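Local coordinates for phospholipase C-beta (PLC-beta) (Sepia officinalis, PDB 3QR0), which belongs to the phospholipase C-beta family and joins a PH domain, EF-hand-like modules, a calcium-holding TIM barrel and a C2 domain in one chain, at residues 98-101 and 102-105; 434-437 and 438-442; 443-446 and 447-450; 544-547 and 548-552; 561-564 and 565-569. All blocks are in the same frame, centred on the assembly; numbering follows the deposited sequence.

Contact 1 of 5, residues 98-101 and 102-105; sequences NIPL and QDKC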
loop_
_atom_site.group_PDB
_atom_site.type_symbol
_atom_site.label_atom_id
_atom_site.label_comp_id
_atom_site.label_asym_id
_atom_site.label_seq_id
_atom_site.Cartn_x
_atom_site.Cartn_y
_atom_site.Cartn_z
ATOM N N ASN A 98 6.884 18.129 -37.334
ATOM C CA ASN A 98 7.085 19.460 -36.762
ATOM C C ASN A 98 6.930 19.484 -35.251
ATOM O O ASN A 98 7.231 20.490 -34.615
ATOM C CB ASN A 98 6.130 20.472 -37.406
ATOM C CG ASN A 98 6.466 20.740 -38.855
ATOM O OD1 ASN A 98 7.632 20.709 -39.248
ATOM N ND2 ASN A 98 5.446 21.006 -39.663
ATOM N N ILE A 99 6.449 18.382 -34.677
ATOM C CA ILE A 99 6.407 18.220 -33.227
ATOM C C ILE A 99 7.685 17.492 -32.817
ATOM O O ILE A 99 7.961 16.411 -33.335
ATOM C CB ILE A 99 5.181 17.407 -32.783
ATOM C CG1 ILE A 99 3.895 18.068 -33.296
ATOM C CG2 ILE A 99 5.148 17.280 -31.259
ATOM C CD1 ILE A 99 2.657 17.229 -33.108
ATOM N N PRO A 100 8.483 18.090 -31.908
ATOM C CA PRO A 100 9.741 17.471 -31.483
ATOM C C PRO A 100 9.537 16.055 -30.973
ATOM O O PRO A 100 8.537 15.775 -30.305
ATOM C CB PRO A 100 10.219 18.382 -30.347
ATOM C CG PRO A 100 9.631 19.696 -30.657
ATOM C CD PRO A 100 8.294 19.411 -31.281
ATOM N N LEU A 101 10.483 15.178 -31.285
ATOM C CA LEU A 101 10.358 13.763 -30.972
ATOM C C LEU A 101 9.957 13.526 -29.521
ATOM O O LEU A 101 9.007 12.799 -29.257
ATOM C CB LEU A 101 11.663 13.025 -31.284
ATOM C CG LEU A 101 11.697 11.532 -30.937
ATOM C CD1 LEU A 101 10.484 10.805 -31.509
ATOM C CD2 LEU A 101 12.995 10.902 -31.431
ATOM N N GLN A 102 10.665 14.155 -28.589
ATOM C CA GLN A 102 10.455 13.873 -27.172
ATOM C C GLN A 102 9.070 14.284 -26.656
ATOM O O GLN A 102 8.540 13.645 -25.747
ATOM C CB GLN A 102 11.549 14.509 -26.314
ATOM C CG GLN A 102 11.530 13.976 -24.885
ATOM C CD GLN A 102 12.853 14.105 -24.157
ATOM O OE1 GLN A 102 13.836 14.615 -24.694
ATOM N NE2 GLN A 102 12.880 13.636 -22.911
ATOM N N ASP A 103 8.489 15.328 -27.245
ATOM C CA ASP A 103 7.126 15.762 -26.913
ATOM C C ASP A 103 6.069 14.690 -27.224
ATOM O O ASP A 103 4.999 14.670 -26.607
ATOM C CB ASP A 103 6.776 17.057 -27.664
ATOM C CG ASP A 103 7.618 18.252 -27.220
ATOM O OD1 ASP A 103 8.277 18.181 -26.160
ATOM O OD2 ASP A 103 7.601 19.275 -27.933
ATOM N N LYS A 104 6.374 13.802 -28.176
ATOM C CA LYS A 104 5.474 12.707 -28.559
ATOM C C LYS A 104 5.698 11.399 -27.788
ATOM O O LYS A 104 4.890 10.472 -27.893
ATOM C CB LYS A 104 5.611 12.420 -30.053
ATOM C CG LYS A 104 5.241 13.594 -30.934
ATOM C CD LYS A 104 5.243 13.237 -32.408
ATOM C CE LYS A 104 6.640 13.098 -32.969
ATOM N NZ LYS A 104 6.615 13.147 -34.455
ATOM N N CYS A 105 6.785 11.320 -27.026
ATOM C CA CYS A 105 7.164 10.077 -26.349
ATOM C C CYS A 105 6.384 9.825 -25.062
ATOM O O CYS A 105 6.118 10.746 -24.293
ATOM C CB CYS A 105 8.666 10.062 -26.051
ATOM S SG CYS A 105 9.655 9.826 -27.542
#
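Gln102 takes up the chain straight after Leu101 and sends an extended side chain away from residues 98-101; its amide NE2 makes weak hydrogen bonds to the carbonyls of Ala76 and Ala79. Asp103 turns back. Its N donates a weak bond to Pro100 O at 3.1 Å, bent to 125° at the hydrogen, while OD2 lies over one face of the Pro100 ring, toward its CG-CD side, 3.4 Å from Pro100 CG. Proline suits the place just before a helical turn, where no bond in the turn needs its N-H and its restricted phi matches the approach; its carbonyl still accepts the weak bond. Lys104 is gripped more firmly: Lys104 N reaches Leu101 O at 3.0 Å. Its aliphatic stem lies against the isoleucine branch, with Lys104 CG 3.7 Å from Ile99 CG2, and the chain then bends (chi3 -75°), bringing CE to 3.6 Å from Ile99 O. The ammonium thereby reaches the carbonyls of Gly91, Phe94 and Ser96, at and just beyond the end of helix 85-93, where the helix dipole would probably help to stabilise the buried charge. Cys105 closes the turn, its SG 4.2 Å from Leu101 CD1, a modest apolar touch. This short, weakly bonded helical turn leads into strand 105-110, and belongs to the long connection between neighbouring antiparallel strands 70-75 and 105-110 of the PH-domain sheet.

Contact 2 of 5, residues 434-437 and 438-442; sequences EAFG and ELLLD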
loop_
_atom_site.group_PDB
_atom_site.type_symbol
_atom_site.label_atom_id
_atom_site.label_comp_id
_atom_site.label_asym_id
_atom_site.label_seq_id
_atom_site.Cartn_x
_atom_site.Cartn_y
_atom_site.Cartn_z
ATOM N N GLU A 434 16.924 24.936 -8.060
ATOM C CA GLU A 434 16.625 24.818 -9.483
ATOM C C GLU A 434 15.658 23.674 -9.789
ATOM O O GLU A 434 14.788 23.818 -10.643
ATOM C CB GLU A 434 17.917 24.671 -10.291
ATOM C CG GLU A 434 18.762 25.949 -10.286
ATOM C CD GLU A 434 20.122 25.789 -10.954
ATOM O OE1 GLU A 434 20.439 24.684 -11.444
ATOM O OE2 GLU A 434 20.877 26.782 -10.981
ATOM N N ALA A 435 15.804 22.550 -9.087
ATOM C CA ALA A 435 14.947 21.389 -9.319
ATOM C C ALA A 435 13.539 21.586 -8.762
ATOM O O ALA A 435 12.555 21.251 -9.432
ATOM C CB ALA A 435 15.575 20.130 -8.727
ATOM N N PHE A 436 13.442 22.126 -7.547
ATOM C CA PHE A 436 12.164 22.211 -6.838
ATOM C C PHE A 436 11.393 23.500 -7.080
ATOM O O PHE A 436 10.164 23.491 -7.026
ATOM C CB PHE A 436 12.358 22.050 -5.325
ATOM C CG PHE A 436 13.025 20.763 -4.918
ATOM C CD1 PHE A 436 12.751 19.570 -5.572
ATOM C CD2 PHE A 436 13.913 20.743 -3.849
ATOM C CE1 PHE A 436 13.366 18.388 -5.181
ATOM C CE2 PHE A 436 14.527 19.557 -3.451
ATOM C CZ PHE A 436 14.259 18.387 -4.119
ATOM N N GLY A 437 12.105 24.601 -7.316
ATOM C CA GLY A 437 11.483 25.916 -7.484
ATOM C C GLY A 437 10.523 26.265 -6.353
ATOM O O GLY A 437 10.897 26.241 -5.178
ATOM N N GLU A 438 9.279 26.563 -6.724
ATOM C CA GLU A 438 8.226 26.961 -5.779
ATOM C C GLU A 438 7.887 25.891 -4.735
ATOM O O GLU A 438 7.423 26.220 -3.643
ATOM C CB GLU A 438 6.950 27.312 -6.549
ATOM C CG GLU A 438 5.913 28.061 -5.720
ATOM C CD GLU A 438 4.665 28.380 -6.506
ATOM O OE1 GLU A 438 4.086 27.456 -7.120
ATOM O OE2 GLU A 438 4.256 29.556 -6.499
ATOM N N LEU A 439 8.110 24.621 -5.073
ATOM C CA LEU A 439 7.843 23.508 -4.151
ATOM C C LEU A 439 8.678 23.577 -2.872
ATOM O O LEU A 439 8.265 23.074 -1.828
ATOM C CB LEU A 439 8.106 22.159 -4.834
ATOM C CG LEU A 439 7.379 21.864 -6.147
ATOM C CD1 LEU A 439 7.849 20.524 -6.711
ATOM C CD2 LEU A 439 5.865 21.889 -5.952
ATOM N N LEU A 440 9.857 24.181 -2.957
ATOM C CA LEU A 440 10.771 24.232 -1.824
ATOM C C LEU A 440 10.288 25.218 -0.763
ATOM O O LEU A 440 10.081 26.398 -1.057
ATOM C CB LEU A 440 12.166 24.626 -2.301
ATOM C CG LEU A 440 13.292 24.571 -1.272
ATOM C CD1 LEU A 440 13.438 23.166 -0.694
ATOM C CD2 LEU A 440 14.593 25.029 -1.924
ATOM N N LEU A 441 10.112 24.732 0.465
ATOM C CA LEU A 441 9.761 25.601 1.587
ATOM C C LEU A 441 11.048 26.135 2.202
ATOM O O LEU A 441 11.621 25.527 3.109
ATOM C CB LEU A 441 8.926 24.859 2.640
ATOM C CG LEU A 441 8.328 25.781 3.712
ATOM C CD1 LEU A 441 7.175 26.609 3.142
ATOM C CD2 LEU A 441 7.868 24.988 4.925
ATOM N N ASP A 442 11.498 27.277 1.695
ATOM C CA ASP A 442 12.782 27.855 2.098
ATOM C C ASP A 442 12.634 28.956 3.153
ATOM O O ASP A 442 13.622 29.590 3.518
ATOM C CB ASP A 442 13.536 28.388 0.865
ATOM C CG ASP A 442 12.788 29.501 0.151
ATOM O OD1 ASP A 442 11.644 29.810 0.544
ATOM O OD2 ASP A 442 13.344 30.067 -0.811
HETATM O O HOH W 1 11.020 28.046 -3.051
#
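Phe436 and Leu440 slant across one another where a helix ends. Phe436 CB and Leu440 CB stand 4.0 Å apart. Farther along the side chains, Leu440 CD1 approaches Phe436 CD2, also at 4.0 Å. The leucine reaches the ring because its CG lies opposite the backbone N (chi1 -173°), which carries the branched end back toward the phenylalanine. Leu439 behaves differently: instead of meeting the ring, its CB and CG both sit 3.3 Å from Phe436 O, the carbonyl that also accepts Leu439 N at 3.1 Å. The place is the C-terminal end of helix 422-436, part of the beta-alpha-beta crossover between the parallel strands 412-418 and 466-469 in the X half of the TIM barrel. Bulky apolar residues suit it: Phe436 and Leu439 both pack on Ile466, and Phe436 also meets Val397 and Ala401 of helix 393-403. Gly437 makes the exit possible: its phi is positive (51°), and at its psi of -124° a CB would clash with Glu438 N. Its carbonyl is held twice, by Leu440 N at 3.2 Å and by a water that donates to Gly437 O and Leu440 O, each at 2.8 Å.

Contact 3 of 5, residues 443-446 and 447-450; sequences KPID and GHPL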
loop_
_atom_site.group_PDB
_atom_site.type_symbol
_atom_site.label_atom_id
_atom_site.label_comp_id
_atom_site.label_asym_id
_atom_site.label_seq_id
_atom_site.Cartn_x
_atom_site.Cartn_y
_atom_site.Cartn_z
ATOM N N LYS A 443 11.407 29.166 3.634
ATOM C CA LYS A 443 11.090 30.207 4.618
ATOM C C LYS A 443 9.917 29.783 5.508
ATOM O O LYS A 443 9.044 29.037 5.061
ATOM C CB LYS A 443 10.681 31.497 3.910
ATOM C CG LYS A 443 11.825 32.419 3.521
ATOM C CD LYS A 443 11.309 33.790 3.071
ATOM C CE LYS A 443 10.425 34.452 4.136
ATOM N NZ LYS A 443 10.326 35.931 3.983
ATOM N N PRO A 444 9.869 30.285 6.759
ATOM C CA PRO A 444 8.685 30.053 7.597
ATOM C C PRO A 444 7.427 30.673 6.993
ATOM O O PRO A 444 7.516 31.686 6.303
ATOM C CB PRO A 444 9.037 30.755 8.914
ATOM C CG PRO A 444 10.511 30.874 8.915
ATOM C CD PRO A 444 10.912 31.029 7.485
ATOM N N ILE A 445 6.270 30.069 7.253
ATOM C CA ILE A 445 4.991 30.586 6.748
ATOM C C ILE A 445 4.319 31.493 7.776
ATOM O O ILE A 445 4.711 31.514 8.944
ATOM C CB ILE A 445 4.027 29.447 6.327
ATOM C CG1 ILE A 445 3.558 28.620 7.533
ATOM C CG2 ILE A 445 4.700 28.552 5.294
ATOM C CD1 ILE A 445 2.413 27.691 7.210
ATOM N N ASP A 446 3.300 32.229 7.336
ATOM C CA ASP A 446 2.589 33.153 8.212
ATOM C C ASP A 446 1.876 32.427 9.350
ATOM O O ASP A 446 1.262 31.378 9.143
ATOM C CB ASP A 446 1.574 33.990 7.429
ATOM C CG ASP A 446 1.270 35.301 8.112
ATOM O OD1 ASP A 446 2.166 36.170 8.121
ATOM O OD2 ASP A 446 0.150 35.466 8.645
ATOM N N GLY A 447 1.976 32.995 10.548
ATOM C CA GLY A 447 1.372 32.417 11.746
ATOM C C GLY A 447 2.255 31.404 12.459
ATOM O O GLY A 447 1.935 30.983 13.571
ATOM N N HIS A 448 3.364 31.012 11.829
ATOM C CA HIS A 448 4.223 29.958 12.368
ATOM C C HIS A 448 5.703 30.342 12.337
ATOM O O HIS A 448 6.506 29.706 11.649
ATOM C CB HIS A 448 3.967 28.648 11.621
ATOM C CG HIS A 448 2.580 28.124 11.812
ATOM N ND1 HIS A 448 2.242 27.279 12.846
ATOM C CD2 HIS A 448 1.434 28.360 11.128
ATOM C CE1 HIS A 448 0.953 26.997 12.777
ATOM N NE2 HIS A 448 0.438 27.645 11.747
ATOM N N PRO A 449 6.072 31.378 13.103
ATOM C CA PRO A 449 7.476 31.737 13.205
ATOM C C PRO A 449 8.243 30.695 14.015
ATOM O O PRO A 449 7.636 29.916 14.760
ATOM C CB PRO A 449 7.442 33.079 13.937
ATOM C CG PRO A 449 6.215 33.024 14.761
ATOM C CD PRO A 449 5.225 32.199 13.990
ATOM N N LEU A 450 9.563 30.686 13.859
ATOM C CA LEU A 450 10.423 29.738 14.558
ATOM C C LEU A 450 10.800 30.289 15.935
ATOM O O LEU A 450 11.947 30.656 16.181
ATOM C CB LEU A 450 11.674 29.438 13.728
ATOM C CG LEU A 450 11.437 28.904 12.313
ATOM C CD1 LEU A 450 12.767 28.792 11.562
ATOM C CD2 LEU A 450 10.712 27.559 12.333
#
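Ile445 and His448 lie side by side and point the same way, with Ile445 CD1 4.1 Å from His448 CD2. Ile445 CG1 sits between the backbone N and the carbonyl carbon (chi1 67°), a less usual setting that lays the branch along the histidine. At the edge of the imidazole, near its plane, the backbone contributes Asp446 O, 3.6 Å from His448 CD2. A second apolar touch joins Pro444 and Leu450, whose side chains cross at about a right angle with their CG atoms 4.0 Å apart. Behind these pairs stands a type II beta turn from Ile445 to His448, closed by His448 N donating to Ile445 O at 3.2 Å, fairly straight at 153°. Glycine belongs at the third position of the turn: with Gly447 phi at 87°, any CB would be jammed against Asp446 O. Asp446, at an exposed corner of the turn, starts its side chain away from residues 447-450, a place that suits a charged residue.

Farther out, Tyr520 braces both arms of the loop. Its hydroxyl is hydrogen-bonded to Ile445 N and His448 O, and its side chain touches Pro444 and Leu450. His448 ND1 is bonded to Pro455 O, which fixes the rotation of the imidazole beside Ile445. Since a carbonyl can only accept, ND1 probably carries a proton here. The loop, which links helix 422-436 to strand 466-469 in the X half of the barrel, is thus held by one backbone bond, by side-chain-to-backbone bonds from Tyr520 and His448, and by small apolar touches, with no charge pair across the turn.

Contact 4 of 5, residues 544-547 and 548-552; sequences MVET and QALNK. With GOL (glycerol), chain I.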
loop_
_atom_site.group_PDB
_atom_site.type_symbol
_atom_site.label_atom_id
_atom_site.label_comp_id
_atom_site.label_asym_id
_atom_site.label_seq_id
_atom_site.Cartn_x
_atom_site.Cartn_y
_atom_site.Cartn_z
ATOM N N MET A 544 16.710 9.458 15.378
ATOM C CA MET A 544 17.345 8.473 16.240
ATOM C C MET A 544 17.525 7.138 15.533
ATOM O O MET A 544 16.571 6.591 14.968
ATOM C CB MET A 544 16.476 8.226 17.470
ATOM C CG MET A 544 16.117 9.453 18.264
ATOM S SD MET A 544 15.235 8.969 19.764
ATOM C CE MET A 544 14.820 10.576 20.448
ATOM N N VAL A 545 18.731 6.584 15.605
ATOM C CA VAL A 545 18.933 5.193 15.216
ATOM C C VAL A 545 18.071 4.339 16.149
ATOM O O VAL A 545 17.779 4.752 17.268
ATOM C CB VAL A 545 20.425 4.791 15.271
ATOM C CG1 VAL A 545 20.936 4.709 16.723
ATOM C CG2 VAL A 545 20.649 3.475 14.529
ATOM N N GLU A 546 17.621 3.175 15.688
ATOM C CA GLU A 546 16.701 2.371 16.485
ATOM C C GLU A 546 17.255 2.075 17.877
ATOM O O GLU A 546 16.504 2.057 18.837
ATOM C CB GLU A 546 16.302 1.071 15.767
ATOM C CG GLU A 546 17.381 0.023 15.651
ATOM C CD GLU A 546 16.899 -1.221 14.912
ATOM O OE1 GLU A 546 17.163 -1.328 13.700
ATOM O OE2 GLU A 546 16.252 -2.090 15.537
ATOM N N THR A 547 18.566 1.870 17.983
ATOM C CA THR A 547 19.212 1.617 19.270
ATOM C C THR A 547 18.980 2.763 20.264
ATOM O O THR A 547 18.702 2.515 21.436
ATOM C CB THR A 547 20.727 1.386 19.097
ATOM O OG1 THR A 547 20.944 0.414 18.068
ATOM C CG2 THR A 547 21.356 0.894 20.396
ATOM N N GLN A 548 19.074 4.012 19.799
ATOM C CA GLN A 548 18.849 5.163 20.684
ATOM C C GLN A 548 17.388 5.235 21.100
ATOM O O GLN A 548 17.086 5.399 22.280
ATOM C CB GLN A 548 19.263 6.483 20.026
ATOM C CG GLN A 548 19.081 7.720 20.934
ATOM C CD GLN A 548 19.577 9.016 20.299
ATOM O OE1 GLN A 548 19.460 9.210 19.093
ATOM N NE2 GLN A 548 20.123 9.912 21.121
ATOM N N ALA A 549 16.496 5.110 20.123
ATOM C CA ALA A 549 15.056 5.187 20.358
ATOM C C ALA A 549 14.579 4.094 21.314
ATOM O O ALA A 549 13.701 4.339 22.133
ATOM C CB ALA A 549 14.297 5.113 19.043
ATOM N N LEU A 550 15.163 2.899 21.208
ATOM C CA LEU A 550 14.853 1.791 22.121
ATOM C C LEU A 550 15.273 2.083 23.560
ATOM O O LEU A 550 14.547 1.757 24.495
ATOM C CB LEU A 550 15.517 0.493 21.649
ATOM C CG LEU A 550 14.882 -0.175 20.431
ATOM C CD1 LEU A 550 15.792 -1.263 19.856
ATOM C CD2 LEU A 550 13.512 -0.746 20.803
ATOM N N ASN A 551 16.443 2.694 23.740
ATOM C CA ASN A 551 16.873 3.124 25.075
ATOM C C ASN A 551 15.912 4.147 25.697
ATOM O O ASN A 551 15.593 4.057 26.882
ATOM C CB ASN A 551 18.303 3.676 25.041
ATOM C CG ASN A 551 19.344 2.583 24.843
ATOM O OD1 ASN A 551 19.118 1.427 25.204
ATOM N ND2 ASN A 551 20.490 2.943 24.260
ATOM N N LYS A 552 15.444 5.108 24.903
ATOM C CA LYS A 552 14.496 6.107 25.406
ATOM C C LYS A 552 13.143 5.459 25.724
ATOM O O LYS A 552 12.539 5.741 26.759
ATOM C CB LYS A 552 14.298 7.246 24.394
ATOM C CG LYS A 552 15.577 7.938 23.910
ATOM C CD LYS A 552 16.579 8.233 25.019
ATOM C CE LYS A 552 17.825 8.894 24.457
ATOM N NZ LYS A 552 18.871 9.130 25.492
HETATM C C1 GOL I . 21.645 10.134 15.549
HETATM O O1 GOL I . 20.987 9.846 14.336
HETATM C C2 GOL I . 21.957 8.841 16.300
HETATM O O2 GOL I . 20.775 8.231 16.776
HETATM C C3 GOL I . 22.872 9.141 17.482
HETATM O O3 GOL I . 23.673 8.009 17.723
#
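Val545 and Gln548 are bridged by a glycerol, probably left from the crystallisation liquor. Its O2 accepts a hydrogen bond from Val545 N at 2.9 Å, almost straight, and donates one to Gln548 OE1 at 2.8 Å. The glycerol is also hydrogen-bonded to Tyr572 OH and Ser543 O. Val545 holds the N-cap position, and Gln548 lies three residues on, so the alcohol mediates what in a capping box would be the direct bond from the N3 side chain to the N-cap N-H; valine cannot supply the reciprocal half. The glutamine gets there by an extended chain with CG opposite its backbone N (chi1 -178°). Met544 crosses it at about a right angle, its CG 3.5 Å from Gln548 OE1. The flexible, unbranched thioether then reaches over the first turn, setting SD 4.0 Å from Ala549 CB; alanine is small enough to admit it. Val545 O receives Ala549 N at 3.2 Å and a weak bond from Gln548 N. Polar side chains between find partners in other parts of the fold: buried Glu546 forms a salt bridge with Arg577, and Thr547 OG1 is hydrogen-bonded to Asp500. This passage from strand 540-545 straight into helix 546-555 is a beta-alpha unit of the TIM barrel's Y half.

Contact 5 of 5, residues 561-564 and 565-569; sequences VDYN and KKQIT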
loop_
_atom_site.group_PDB
_atom_site.type_symbol
_atom_site.label_atom_id
_atom_site.label_comp_id
_atom_site.label_asym_id
_atom_site.label_seq_id
_atom_site.Cartn_x
_atom_site.Cartn_y
_atom_site.Cartn_z
ATOM N N VAL A 561 6.160 9.462 24.515
ATOM C CA VAL A 561 4.837 9.753 23.960
ATOM C C VAL A 561 4.496 11.248 24.074
ATOM O O VAL A 561 3.989 11.839 23.122
ATOM C CB VAL A 561 3.742 8.901 24.643
ATOM C CG1 VAL A 561 2.347 9.347 24.216
ATOM C CG2 VAL A 561 3.950 7.410 24.337
ATOM N N ASP A 562 4.799 11.853 25.222
ATOM C CA ASP A 562 4.520 13.276 25.440
ATOM C C ASP A 562 5.366 14.180 24.539
ATOM O O ASP A 562 4.861 15.153 23.986
ATOM C CB ASP A 562 4.750 13.659 26.904
ATOM C CG ASP A 562 3.585 13.276 27.818
ATOM O OD1 ASP A 562 3.694 13.554 29.028
ATOM O OD2 ASP A 562 2.576 12.707 27.350
ATOM N N TYR A 563 6.648 13.857 24.399
ATOM C CA TYR A 563 7.542 14.569 23.475
ATOM C C TYR A 563 6.961 14.622 22.055
ATOM O O TYR A 563 6.969 15.673 21.401
ATOM C CB TYR A 563 8.929 13.906 23.469
ATOM C CG TYR A 563 9.840 14.374 22.357
ATOM C CD1 TYR A 563 10.731 15.429 22.550
ATOM C CD2 TYR A 563 9.806 13.765 21.108
ATOM C CE1 TYR A 563 11.566 15.862 21.521
ATOM C CE2 TYR A 563 10.633 14.191 20.077
ATOM C CZ TYR A 563 11.511 15.235 20.288
ATOM O OH TYR A 563 12.318 15.644 19.252
ATOM N N ASN A 564 6.435 13.490 21.596
ATOM C CA ASN A 564 5.888 13.372 20.242
ATOM C C ASN A 564 4.520 14.040 20.028
ATOM O O ASN A 564 3.967 13.982 18.931
ATOM C CB ASN A 564 5.822 11.894 19.830
ATOM C CG ASN A 564 7.186 11.328 19.463
ATOM O OD1 ASN A 564 8.023 12.022 18.884
ATOM N ND2 ASN A 564 7.415 10.062 19.795
ATOM N N LYS A 565 3.969 14.667 21.063
ATOM C CA LYS A 565 2.743 15.438 20.902
ATOM C C LYS A 565 3.016 16.808 20.286
ATOM O O LYS A 565 2.148 17.370 19.624
ATOM C CB LYS A 565 2.005 15.575 22.236
ATOM C CG LYS A 565 1.507 14.239 22.748
ATOM C CD LYS A 565 0.817 14.333 24.088
ATOM C CE LYS A 565 0.378 12.945 24.568
ATOM N NZ LYS A 565 0.140 12.933 26.027
ATOM N N LYS A 566 4.223 17.324 20.495
ATOM C CA LYS A 566 4.608 18.643 20.003
ATOM C C LYS A 566 5.769 18.606 19.013
ATOM O O LYS A 566 5.824 19.434 18.106
ATOM C CB LYS A 566 4.959 19.546 21.182
ATOM C CG LYS A 566 3.777 19.844 22.080
ATOM C CD LYS A 566 4.176 20.725 23.260
ATOM C CE LYS A 566 2.957 21.330 23.935
ATOM N NZ LYS A 566 3.337 22.266 25.029
ATOM N N GLN A 567 6.687 17.658 19.190
ATOM C CA GLN A 567 7.882 17.561 18.357
ATOM C C GLN A 567 7.915 16.251 17.586
ATOM O O GLN A 567 7.178 15.317 17.886
ATOM C CB GLN A 567 9.143 17.717 19.209
ATOM C CG GLN A 567 9.292 19.123 19.784
ATOM C CD GLN A 567 10.488 19.269 20.692
ATOM O OE1 GLN A 567 10.343 19.383 21.907
ATOM N NE2 GLN A 567 11.686 19.266 20.109
ATOM N N ILE A 568 8.786 16.201 16.586
ATOM C CA ILE A 568 8.875 15.054 15.694
ATOM C C ILE A 568 10.077 14.174 16.024
ATOM O O ILE A 568 11.170 14.683 16.283
ATOM C CB ILE A 568 8.969 15.521 14.225
ATOM C CG1 ILE A 568 7.622 16.109 13.793
ATOM C CG2 ILE A 568 9.377 14.362 13.314
ATOM C CD1 ILE A 568 7.655 16.837 12.484
ATOM N N THR A 569 9.858 12.858 16.003
ATOM C CA THR A 569 10.936 11.880 16.057
ATOM C C THR A 569 10.983 11.110 14.746
ATOM O O THR A 569 9.955 10.636 14.248
ATOM C CB THR A 569 10.743 10.847 17.188
ATOM O OG1 THR A 569 10.438 11.515 18.406
ATOM C CG2 THR A 569 12.018 10.010 17.391
#
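One face of the Tyr563 ring carries Gln567 CB, a CH-pi contact 3.9 Å from the ring centroid and shifted toward the rim beside CZ. The glutamine crosses the tyrosine at about a right angle, its amide plane 45° from the ring, and its NE2 is spent on Glu540 O. At the ring's edge, near its plane, come Thr569 OG1, 3.2 Å from Tyr563 CE2, and Ile568 O. The threonine hydroxyl donates to Asn564 OD1 over a short 2.5 Å, in the carbonyl plane and on a lone pair, while Asn564 ND2 is bonded to Ala591 O. Asparagine suits the spot by accepting and donating from one flat group. Here helix 557-563 ends and the chain swings into strand 569-572, completing a beta-alpha-beta crossover from the neighbouring parallel strand 540-545 in the Y half of the TIM barrel. The helix end is closed by Tyr563 O, which takes Gln567 N at 3.0 Å, together with a weak bond from Lys566 N. Toward the helix, Asp562 and Lys565 lie side by side as a salt bridge, NZ meeting OD2 at 2.8 Å on the anti side and 32° out of the carboxylate plane. The lysine's length lets it span the turn fully extended, its stem passing Val561 O with CG at 3.5 Å. Each charge has a second partner, Arg635 for Asp562 OD1 and Lys631 O for Lys565 NZ.

From the N terminus, the five contacts come strictly in series; none nests within or crosses another. Contact 1 rounds the turn before strand 105-110 of the PH domain, touching none of the others; its nearest neighbour, contact 2, is about 15 Å off at the nearest atoms. Contacts 2 and 3 adjoin in sequence, their centres about 17 Å apart: the first ends helix 422-436, the second folds the loop that goes on toward strand 466-469. Contact 4 starts helix 546-555 and contact 5 ends the next helix, 557-563, so together they bracket the path from strand 540-545 to strand 569-572. These two touch, Met544 SD lying 4.1 Å from Thr569 CG2. Contacts 3 and 5 lie in different barrel halves.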